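Local coordinates for DNA ligase (Enterobacteria phage T7, PDB 1A0I), which seals nicks in duplex DNA, using ATP to form phosphodiester bonds, probably through a covalent enzyme-adenylate intermediate as in other ATP-dependent DNA ligases, at residues A[249-254]-A[262-267]; A[292-297]-A[318-323]; A[70-75]-A[178-183]; A[83-88]-A[152-157]. One frame throughout, in Å; residues are numbered along the deposited sequence.

In the fold
The four contacts form two pairs on opposite sides of the chain's centre. Contacts 1 and 2, centres 11 Å apart, lie in the C-terminal OB domain and share a core: Leu-251 and Trp-253 of the bulged strand pairing reach Val-294 of the helix in contact 2. Contacts 3 and 4, centres 16 Å apart, belong to the ATP-dependent ligase domain, where Trp-72 and Leu-75 of helix 70-77 pack on Phe-87 of strand 86-95. About 51 Å separates the centres of contacts 1 and 3, and the same those of contacts 1 and 4. The side chain of Met-88 in contact 4 is about 11 Å from the bound ATP.

Contact 1: residues A[249-254]-A[262-267]; sequences QGLVWG and GKVIGF
Val-252 is faced by two residues, Ile-265 and Gly-266, and its carbonyl oxygen serves both. Ile-265 N gives Val-252 O a hydrogen bond of 3.2 Å, while Gly-266 N adds a weak one. In the other direction Val-252 N binds Gly-266 O at 2.9 Å, fairly straight at the hydrogen (162°) although the N stands above the carbonyl plane. The side chain of Ile-265 runs along the opposing backbone. Its CB passes 3.8 Å from Trp-253 O; CG1, set between the backbone N and the carbonyl carbon (chi1 66°), lies 3.7 Å from Val-252 O; CG2 branches off beside Trp-253 O toward Gly-254 CA; and CD1 ends 3.9 Å from Val-252 CG2, the two side chains crossing at about a right angle. Two residues opposite one make a classic beta bulge, placed where the antiparallel strands 242-252 and 266-270 of the C-terminal OB fold pair next to their connecting loop. Beyond it Val-264 CB sits over one face of Trp-253 in a CH-pi contact, 4.2 Å from the centroid of the six-membered ring, and Lys-263 CA occupies the edge of the indole while its CB and CG run alongside CZ3. On the strand side of the bulge, in the non-hydrogen-bonded pair Leu-251 and Phe-267, Leu-251 CD1 approaches the phenyl ring in its plane, 3.4 Å from Phe-267 CE1. The same ring meets Phe-290 and, edge-to-face, Phe-344.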
# COMPACT_ATOMS: atom_id res chain seq x y z
N GLN A 249 -17.18 22.35 -9.91
CA GLN A 249 -18.15 23.43 -9.92
C GLN A 249 -18.87 23.45 -8.59
O GLN A 249 -20.08 23.46 -8.42
CB GLN A 249 -19.11 23.20 -11.07
CG GLN A 249 -19.91 21.91 -11.16
CD GLN A 249 -20.94 22.05 -12.25
OE1 GLN A 249 -22.10 22.37 -12.02
NE2 GLN A 249 -20.54 21.88 -13.50
N GLY A 250 -18.04 23.46 -7.58
CA GLY A 250 -18.53 23.42 -6.23
C GLY A 250 -17.44 22.82 -5.39
O GLY A 250 -16.50 22.19 -5.86
N LEU A 251 -17.65 22.86 -4.10
CA LEU A 251 -16.70 22.57 -3.06
C LEU A 251 -17.52 21.75 -2.11
O LEU A 251 -18.65 22.13 -1.80
CB LEU A 251 -16.27 23.86 -2.39
CG LEU A 251 -14.86 24.37 -2.35
CD1 LEU A 251 -14.19 24.29 -3.70
CD2 LEU A 251 -14.94 25.80 -1.86
N VAL A 252 -17.07 20.59 -1.70
CA VAL A 252 -17.84 19.93 -0.67
C VAL A 252 -16.94 20.16 0.52
O VAL A 252 -15.70 20.09 0.42
CB VAL A 252 -18.13 18.39 -1.07
CG1 VAL A 252 -17.01 17.77 -1.78
CG2 VAL A 252 -18.35 17.55 0.17
N TRP A 253 -17.58 20.49 1.65
CA TRP A 253 -16.84 20.97 2.80
C TRP A 253 -16.34 20.05 3.86
O TRP A 253 -15.12 19.96 3.97
CB TRP A 253 -17.62 22.10 3.51
CG TRP A 253 -17.28 23.45 2.85
CD1 TRP A 253 -18.07 23.99 1.85
CD2 TRP A 253 -16.19 24.25 3.11
NE1 TRP A 253 -17.48 25.11 1.48
CE2 TRP A 253 -16.36 25.31 2.20
CE3 TRP A 253 -15.09 24.27 3.95
CZ2 TRP A 253 -15.43 26.36 2.14
CZ3 TRP A 253 -14.17 25.31 3.90
CH2 TRP A 253 -14.33 26.35 3.00
N GLY A 254 -17.15 19.39 4.67
CA GLY A 254 -16.54 18.65 5.77
C GLY A 254 -17.60 18.60 6.80
O GLY A 254 -18.28 19.60 7.03
N GLY A 262 -13.40 20.35 9.46
CA GLY A 262 -14.18 21.56 9.56
C GLY A 262 -13.97 22.38 8.29
O GLY A 262 -14.43 23.52 8.24
N LYS A 263 -13.23 21.90 7.28
CA LYS A 263 -12.94 22.60 6.02
C LYS A 263 -12.61 21.62 4.86
O LYS A 263 -12.06 20.56 5.12
CB LYS A 263 -11.78 23.58 6.29
CG LYS A 263 -12.15 24.94 6.92
CD LYS A 263 -10.91 25.70 7.40
CE LYS A 263 -11.21 27.10 7.93
NZ LYS A 263 -11.70 27.10 9.30
N VAL A 264 -12.92 22.02 3.62
CA VAL A 264 -12.95 21.35 2.31
C VAL A 264 -12.14 20.11 2.00
O VAL A 264 -10.93 20.07 1.73
CB VAL A 264 -12.71 22.49 1.18
CG1 VAL A 264 -11.44 23.23 1.41
CG2 VAL A 264 -12.64 21.90 -0.21
N ILE A 265 -13.03 19.13 1.87
CA ILE A 265 -12.66 17.74 1.64
C ILE A 265 -12.70 17.32 0.18
O ILE A 265 -12.44 16.15 -0.09
CB ILE A 265 -13.59 16.80 2.47
CG1 ILE A 265 -15.03 16.82 2.01
CG2 ILE A 265 -13.53 17.27 3.91
CD1 ILE A 265 -15.90 15.77 2.70
N GLY A 266 -13.09 18.17 -0.77
CA GLY A 266 -13.23 17.80 -2.17
C GLY A 266 -14.08 18.78 -2.99
O GLY A 266 -14.43 19.90 -2.59
N PHE A 267 -14.47 18.30 -4.17
CA PHE A 267 -15.25 19.08 -5.12
C PHE A 267 -16.56 18.48 -5.62
O PHE A 267 -16.84 17.28 -5.59
CB PHE A 267 -14.39 19.38 -6.34
CG PHE A 267 -13.12 20.08 -5.96
CD1 PHE A 267 -13.17 21.32 -5.34
CD2 PHE A 267 -11.90 19.47 -6.21
CE1 PHE A 267 -11.99 21.97 -4.98
CE2 PHE A 267 -10.73 20.11 -5.85
CZ PHE A 267 -10.77 21.36 -5.24

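Contact 2: residues A[292-297]-A[318-323]; sequences ETVKEA and INPYDG
Pro-320 presses its ring into one side of helix 285-298, where Thr-293, Val-294 and Ala-297 receive it. Pro-320 CG lies 3.6 Å from Thr-293 CG2 and 3.8 Å from Ala-297 CB, and Pro-320 CD faces Val-294 CG2 at 4.1 Å, the last two side chains crossing at about a right angle. Pro-320 is the centre of an inverse gamma turn, closed by the hydrogen bond from Tyr-321 N to Asn-319 O (2.7 Å). Next to it the phenol of Tyr-321 crosses Thr-293 at about a right angle, with CZ 3.6 Å from Thr-293 CG2. That methyl is anti to the backbone N, which leaves OG1 beside the N and able to bond to Glu-289 O one turn back. Toward solvent the contact thins to the exposed Ile-318, which meets only Ala-297 closely: Ile-318 CB is 4.0 Å from Ala-297 CB, and its CD1 lies by Ala-297 O. On the far side of the helix, turned from the loop, Lys-295 NZ and the exposed Glu-292 OE2 form a salt bridge of 2.7 Å. The helix joins the third and fourth strands of the OB fold, 276-279 and 325-330, and Val-294 packs on Leu-251 of strand 242-252; Tyr-321 inserts among the rings of Phe-267, Phe-290, Trp-324 and Phe-347, and Gly-323 bonds through its backbone to Ile-248.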
# COMPACT_ATOMS: atom_id res chain seq x y z
N GLU A 292 -7.01 26.99 2.39
CA GLU A 292 -6.27 28.25 2.36
C GLU A 292 -6.60 29.00 1.11
O GLU A 292 -7.08 30.12 1.23
CB GLU A 292 -4.76 27.98 2.43
CG GLU A 292 -4.19 28.40 3.78
CD GLU A 292 -4.97 27.96 5.02
OE1 GLU A 292 -4.93 26.81 5.44
OE2 GLU A 292 -5.64 28.81 5.60
N THR A 293 -6.51 28.36 -0.05
CA THR A 293 -6.93 28.98 -1.30
C THR A 293 -8.39 29.49 -1.21
O THR A 293 -8.68 30.65 -1.54
CB THR A 293 -6.73 27.90 -2.39
OG1 THR A 293 -5.43 27.37 -2.17
CG2 THR A 293 -6.77 28.44 -3.81
N VAL A 294 -9.34 28.69 -0.70
CA VAL A 294 -10.71 29.15 -0.52
C VAL A 294 -10.73 30.30 0.48
O VAL A 294 -11.29 31.36 0.21
CB VAL A 294 -11.55 27.93 -0.06
CG1 VAL A 294 -12.94 28.30 0.39
CG2 VAL A 294 -11.70 27.02 -1.26
N LYS A 295 -9.97 30.24 1.56
CA LYS A 295 -10.00 31.22 2.62
C LYS A 295 -9.48 32.54 2.14
O LYS A 295 -10.10 33.55 2.46
CB LYS A 295 -9.17 30.72 3.81
CG LYS A 295 -9.12 31.64 5.02
CD LYS A 295 -8.61 30.87 6.22
CE LYS A 295 -7.41 31.53 6.89
NZ LYS A 295 -6.43 30.59 7.42
N GLU A 296 -8.47 32.58 1.28
CA GLU A 296 -7.87 33.82 0.83
C GLU A 296 -8.71 34.56 -0.20
O GLU A 296 -8.92 35.78 -0.14
CB GLU A 296 -6.51 33.54 0.23
CG GLU A 296 -5.53 34.67 0.48
CD GLU A 296 -4.90 34.70 1.89
OE1 GLU A 296 -5.55 34.32 2.88
OE2 GLU A 296 -3.74 35.12 1.96
N ALA A 297 -9.22 33.78 -1.16
CA ALA A 297 -10.01 34.30 -2.25
C ALA A 297 -11.24 34.95 -1.63
O ALA A 297 -11.55 36.10 -1.93
CB ALA A 297 -10.39 33.15 -3.19
N ILE A 318 -15.95 32.66 -2.33
CA ILE A 318 -15.38 32.48 -3.65
C ILE A 318 -14.69 31.12 -3.60
O ILE A 318 -13.92 30.81 -2.69
CB ILE A 318 -14.28 33.54 -4.07
CG1 ILE A 318 -14.80 34.98 -4.02
CG2 ILE A 318 -13.85 33.24 -5.52
CD1 ILE A 318 -13.83 36.08 -4.55
N ASN A 319 -15.06 30.28 -4.56
CA ASN A 319 -14.36 29.02 -4.81
C ASN A 319 -13.38 29.35 -5.93
O ASN A 319 -13.79 29.38 -7.10
CB ASN A 319 -15.32 27.92 -5.28
CG ASN A 319 -14.72 26.72 -6.03
OD1 ASN A 319 -15.44 26.05 -6.76
ND2 ASN A 319 -13.44 26.35 -5.96
N PRO A 320 -12.09 29.57 -5.67
CA PRO A 320 -11.11 29.86 -6.72
C PRO A 320 -10.70 28.64 -7.54
O PRO A 320 -9.51 28.36 -7.69
CB PRO A 320 -9.98 30.49 -5.94
CG PRO A 320 -10.00 29.70 -4.66
CD PRO A 320 -11.49 29.64 -4.35
N TYR A 321 -11.69 27.88 -7.99
CA TYR A 321 -11.57 26.63 -8.73
C TYR A 321 -12.87 26.41 -9.48
O TYR A 321 -12.84 25.47 -10.27
CB TYR A 321 -11.35 25.33 -7.85
CG TYR A 321 -10.12 25.27 -6.94
CD1 TYR A 321 -8.85 24.96 -7.43
CD2 TYR A 321 -10.27 25.62 -5.61
CE1 TYR A 321 -7.73 25.01 -6.59
CE2 TYR A 321 -9.17 25.68 -4.77
CZ TYR A 321 -7.91 25.38 -5.26
OH TYR A 321 -6.85 25.43 -4.39
N ASP A 322 -14.01 27.11 -9.34
CA ASP A 322 -15.21 26.78 -10.12
C ASP A 322 -14.86 26.79 -11.61
O ASP A 322 -14.01 27.56 -12.06
CB ASP A 322 -16.37 27.79 -9.89
CG ASP A 322 -17.74 27.40 -10.49
OD1 ASP A 322 -17.88 26.50 -11.33
OD2 ASP A 322 -18.78 27.97 -10.16
N GLY A 323 -15.37 25.79 -12.32
CA GLY A 323 -15.15 25.66 -13.74
C GLY A 323 -13.87 24.92 -14.09
O GLY A 323 -13.68 24.49 -15.23

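Contact 3: residues A[70-75]-A[178-183]; sequences VRWKRL and PLLQEY
The phenol ring of Tyr-183 lies against the backbone of helix 70-77: Leu-75 N stands 4.1 Å above the plane of the ring, over its centre, and Arg-74 C lies over the same face nearer the rim. Across the opposite face is Glu-182 OE2, from the preceding residue of its own helix. Here two helices pack in a roughly antiparallel sense, steeply inclined, the segments' axes 10.3 Å apart at closest approach with 142° between their directions, beside the central mixed sheet of the ATP-dependent ligase domain. Over that same face as Leu-75 N, Leu-75 CB meets Tyr-183 CD2 at 3.7 Å and Arg-74 CB lies above Tyr-183 CE1, while the hydroxyl extends past the helix to bond to Asp-78. The second flat group, the indole of Trp-72, points its far corner across the interface, with CZ3 and CH2 both near Leu-180 CD2 (CH2 at 3.8 Å). Between the two rings Leu-75, its CG anti to the backbone N (chi1 -170°), sends CG to within 3.9 Å of Leu-179 CB and CD1 toward Leu-180, so that one leucine fills the middle of the interface. Leu-75 also reaches Phe-87, and Leu-180 reaches Leu-89, both of strand 86-95. At the rim the side chain of Arg-71, bent at chi3, has its stronger partners in Asp-69 and Glu-186, both salt-bridged to NH2. A weak hydrogen bond of 3.2 Å runs from Arg-71 NH1 to the backbone oxygen Tyr-183 O.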
# COMPACT_ATOMS: atom_id res chain seq x y z
N VAL A 70 25.94 -17.00 7.50
CA VAL A 70 25.80 -17.99 8.58
C VAL A 70 24.55 -17.74 9.39
O VAL A 70 23.94 -18.72 9.85
CB VAL A 70 26.86 -18.02 9.71
CG1 VAL A 70 27.13 -19.51 9.93
CG2 VAL A 70 28.11 -17.22 9.45
N ARG A 71 24.14 -16.48 9.60
CA ARG A 71 23.01 -16.18 10.47
C ARG A 71 21.70 -16.72 9.96
O ARG A 71 20.77 -16.88 10.75
CB ARG A 71 22.87 -14.70 10.68
CG ARG A 71 24.05 -14.19 11.49
CD ARG A 71 24.00 -12.69 11.41
NE ARG A 71 24.15 -12.18 10.05
CZ ARG A 71 23.84 -10.92 9.70
NH1 ARG A 71 23.36 -10.07 10.60
NH2 ARG A 71 24.03 -10.47 8.46
N TRP A 72 21.63 -17.11 8.68
CA TRP A 72 20.44 -17.77 8.17
C TRP A 72 20.45 -19.20 8.64
O TRP A 72 19.38 -19.71 8.95
CB TRP A 72 20.36 -17.74 6.64
CG TRP A 72 19.88 -16.39 6.08
CD1 TRP A 72 20.68 -15.68 5.22
CD2 TRP A 72 18.69 -15.74 6.34
NE1 TRP A 72 19.99 -14.59 4.94
CE2 TRP A 72 18.81 -14.57 5.57
CE3 TRP A 72 17.55 -15.94 7.11
CZ2 TRP A 72 17.80 -13.60 5.56
CZ3 TRP A 72 16.54 -14.98 7.10
CH2 TRP A 72 16.65 -13.81 6.34
N LYS A 73 21.63 -19.83 8.76
CA LYS A 73 21.78 -21.20 9.23
C LYS A 73 21.31 -21.29 10.67
O LYS A 73 20.53 -22.18 11.02
CB LYS A 73 23.25 -21.68 9.18
CG LYS A 73 23.41 -23.17 9.50
CD LYS A 73 22.74 -24.02 8.41
CE LYS A 73 22.88 -25.52 8.68
NZ LYS A 73 22.15 -26.34 7.73
N ARG A 74 21.79 -20.35 11.47
CA ARG A 74 21.44 -20.29 12.88
C ARG A 74 19.97 -20.02 13.05
O ARG A 74 19.40 -20.73 13.87
CB ARG A 74 22.26 -19.20 13.60
CG ARG A 74 23.75 -19.48 13.37
CD ARG A 74 24.63 -18.45 14.01
NE ARG A 74 24.79 -18.80 15.40
CZ ARG A 74 25.85 -19.46 15.85
NH1 ARG A 74 26.83 -19.79 15.01
NH2 ARG A 74 25.92 -19.76 17.14
N LEU A 75 19.35 -19.13 12.25
CA LEU A 75 17.92 -18.85 12.27
C LEU A 75 17.08 -20.07 11.87
O LEU A 75 16.02 -20.31 12.45
CB LEU A 75 17.58 -17.67 11.31
CG LEU A 75 16.16 -17.03 11.33
CD1 LEU A 75 16.22 -15.61 10.78
CD2 LEU A 75 15.20 -17.88 10.54
N PRO A 178 10.58 -11.99 15.49
CA PRO A 178 11.67 -11.91 16.45
C PRO A 178 12.89 -12.71 16.01
O PRO A 178 14.00 -12.33 16.39
CB PRO A 178 11.10 -12.41 17.77
CG PRO A 178 9.62 -12.60 17.53
CD PRO A 178 9.52 -12.83 16.03
N LEU A 179 12.77 -13.83 15.28
CA LEU A 179 13.97 -14.50 14.79
C LEU A 179 14.68 -13.56 13.83
O LEU A 179 15.88 -13.32 14.01
CB LEU A 179 13.65 -15.78 14.04
CG LEU A 179 13.31 -17.00 14.87
CD1 LEU A 179 11.87 -16.93 15.26
CD2 LEU A 179 13.48 -18.26 14.06
N LEU A 180 13.95 -12.94 12.91
CA LEU A 180 14.54 -11.98 11.98
C LEU A 180 15.18 -10.79 12.67
O LEU A 180 16.30 -10.43 12.33
CB LEU A 180 13.50 -11.44 10.99
CG LEU A 180 13.06 -12.43 9.93
CD1 LEU A 180 11.78 -11.96 9.27
CD2 LEU A 180 14.19 -12.61 8.94
N GLN A 181 14.52 -10.20 13.66
CA GLN A 181 15.04 -9.05 14.38
C GLN A 181 16.24 -9.41 15.24
O GLN A 181 17.14 -8.59 15.47
CB GLN A 181 13.97 -8.47 15.28
CG GLN A 181 12.74 -7.99 14.57
CD GLN A 181 11.50 -8.00 15.45
OE1 GLN A 181 11.33 -8.78 16.38
NE2 GLN A 181 10.56 -7.14 15.15
N GLU A 182 16.21 -10.64 15.78
CA GLU A 182 17.30 -11.11 16.63
C GLU A 182 18.56 -11.30 15.77
O GLU A 182 19.58 -10.63 15.95
CB GLU A 182 16.88 -12.43 17.28
CG GLU A 182 17.41 -12.61 18.70
CD GLU A 182 17.57 -14.07 19.12
OE1 GLU A 182 16.59 -14.65 19.56
OE2 GLU A 182 18.65 -14.64 19.03
N TYR A 183 18.48 -12.16 14.76
CA TYR A 183 19.64 -12.47 13.95
C TYR A 183 20.04 -11.41 12.96
O TYR A 183 21.23 -11.28 12.65
CB TYR A 183 19.41 -13.76 13.20
CG TYR A 183 19.24 -14.93 14.14
CD1 TYR A 183 20.34 -15.41 14.85
CD2 TYR A 183 18.00 -15.53 14.30
CE1 TYR A 183 20.19 -16.49 15.72
CE2 TYR A 183 17.84 -16.61 15.17
CZ TYR A 183 18.94 -17.09 15.88
OH TYR A 183 18.82 -18.21 16.67

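Contact 4: residues A[83-88]-A[152-157]; sequences YKDGFM and PLHIVE
A histidine-carboxylate hydrogen bond ties the loop before strand 86-95 to the first turn of helix 153-158, and it uses the carboxylate in an unusual way. His-154 ND1 lies 2.9 Å from Asp-85 OD2 with 165° at the hydrogen; the oxygen is in the imidazole plane, yet the nitrogen approaches from 48° above the plane of the carboxylate. A second nearly straight bond, Leu-153 N to Gly-86 O at 3.0 Å, joins the backbones beside it, its donor likewise above the acceptor's carbonyl plane. Pro-152, the N-cap residue of the helix, lies next to both: its CB is 3.6 Å from Asp-85 OD2 and 3.9 Å from Tyr-83 CD1, and the phenol crosses the proline ring obliquely. Further in, the side chain of Met-88 runs out with CG anti to the backbone N (chi1 177°), bringing SD to 3.7 Å from Val-156 CG2, while its CB touches the same methyl. Phe-87 turns away toward helix 70-77. The arrangement is a strand-to-helix transition: strand 143-152, antiparallel to 86-95 in the mixed sheet of the ATP-dependent ligase domain, ends at Pro-152 and passes directly into the helix.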
# COMPACT_ATOMS: atom_id res chain seq x y z
N TYR A 83 10.28 -23.19 9.40
CA TYR A 83 10.58 -23.47 8.00
C TYR A 83 12.03 -23.87 7.91
O TYR A 83 12.93 -23.08 7.62
CB TYR A 83 10.35 -22.25 7.13
CG TYR A 83 8.99 -21.65 7.38
CD1 TYR A 83 7.88 -22.20 6.75
CD2 TYR A 83 8.85 -20.59 8.28
CE1 TYR A 83 6.61 -21.69 7.03
CE2 TYR A 83 7.58 -20.09 8.57
CZ TYR A 83 6.47 -20.65 7.94
OH TYR A 83 5.20 -20.19 8.22
N LYS A 84 12.27 -25.13 8.26
CA LYS A 84 13.63 -25.67 8.27
C LYS A 84 14.06 -25.92 6.83
O LYS A 84 15.24 -25.82 6.51
CB LYS A 84 13.67 -26.96 9.09
CG LYS A 84 13.10 -26.88 10.50
CD LYS A 84 13.78 -25.79 11.33
CE LYS A 84 13.45 -26.00 12.80
NZ LYS A 84 14.18 -25.10 13.67
N ASP A 85 13.07 -26.19 5.96
CA ASP A 85 13.24 -26.34 4.52
C ASP A 85 13.68 -25.06 3.80
O ASP A 85 14.22 -25.14 2.70
CB ASP A 85 11.93 -26.82 3.86
CG ASP A 85 10.71 -25.88 3.92
OD1 ASP A 85 10.33 -25.50 5.04
OD2 ASP A 85 10.11 -25.57 2.88
N GLY A 86 13.62 -23.91 4.45
CA GLY A 86 13.85 -22.62 3.86
C GLY A 86 12.47 -22.00 3.66
O GLY A 86 11.44 -22.69 3.62
N PHE A 87 12.43 -20.68 3.50
CA PHE A 87 11.17 -19.95 3.38
C PHE A 87 11.26 -18.78 2.45
O PHE A 87 12.36 -18.36 2.10
CB PHE A 87 10.71 -19.38 4.72
CG PHE A 87 11.81 -18.70 5.52
CD1 PHE A 87 12.59 -19.45 6.41
CD2 PHE A 87 12.06 -17.35 5.35
CE1 PHE A 87 13.61 -18.84 7.12
CE2 PHE A 87 13.08 -16.73 6.06
CZ PHE A 87 13.85 -17.49 6.94
N MET A 88 10.13 -18.22 2.07
CA MET A 88 10.09 -16.99 1.31
C MET A 88 9.32 -15.95 2.10
O MET A 88 8.17 -16.23 2.47
CB MET A 88 9.40 -17.18 -0.02
CG MET A 88 9.33 -15.83 -0.72
SD MET A 88 8.48 -15.95 -2.30
CE MET A 88 6.79 -15.66 -1.84
N PRO A 152 6.53 -21.74 3.02
CA PRO A 152 7.58 -22.76 3.02
C PRO A 152 8.13 -22.77 1.62
O PRO A 152 7.31 -22.84 0.71
CB PRO A 152 6.85 -24.02 3.42
CG PRO A 152 5.42 -23.78 3.06
CD PRO A 152 5.23 -22.30 3.33
N LEU A 153 9.44 -22.74 1.39
CA LEU A 153 10.04 -22.58 0.06
C LEU A 153 9.57 -23.60 -0.93
O LEU A 153 9.19 -23.20 -2.03
CB LEU A 153 11.56 -22.67 0.06
CG LEU A 153 12.38 -21.47 -0.41
CD1 LEU A 153 13.79 -21.96 -0.46
CD2 LEU A 153 12.04 -20.95 -1.80
N HIS A 154 9.45 -24.87 -0.57
CA HIS A 154 8.98 -25.86 -1.53
C HIS A 154 7.62 -25.57 -2.16
O HIS A 154 7.30 -26.14 -3.20
CB HIS A 154 8.90 -27.24 -0.88
CG HIS A 154 7.86 -27.33 0.23
ND1 HIS A 154 7.95 -26.81 1.45
CD2 HIS A 154 6.63 -27.98 0.13
CE1 HIS A 154 6.85 -27.12 2.10
NE2 HIS A 154 6.05 -27.81 1.29
N ILE A 155 6.75 -24.75 -1.53
CA ILE A 155 5.47 -24.40 -2.12
C ILE A 155 5.72 -23.26 -3.07
O ILE A 155 5.10 -23.22 -4.14
CB ILE A 155 4.44 -24.03 -1.01
CG1 ILE A 155 3.82 -25.35 -0.58
CG2 ILE A 155 3.34 -23.09 -1.47
CD1 ILE A 155 3.17 -25.39 0.81
N VAL A 156 6.64 -22.34 -2.77
CA VAL A 156 7.01 -21.31 -3.74
C VAL A 156 7.52 -22.01 -5.00
O VAL A 156 7.02 -21.70 -6.08
CB VAL A 156 8.11 -20.39 -3.18
CG1 VAL A 156 8.55 -19.42 -4.23
CG2 VAL A 156 7.57 -19.57 -2.03
N GLU A 157 8.40 -23.00 -4.88
CA GLU A 157 8.94 -23.73 -6.02
C GLU A 157 7.93 -24.56 -6.76
O GLU A 157 8.05 -24.65 -7.98
CB GLU A 157 10.05 -24.67 -5.60
CG GLU A 157 11.27 -23.90 -5.13
CD GLU A 157 12.36 -24.69 -4.41
OE1 GLU A 157 12.02 -25.59 -3.64
OE2 GLU A 157 13.53 -24.37 -4.60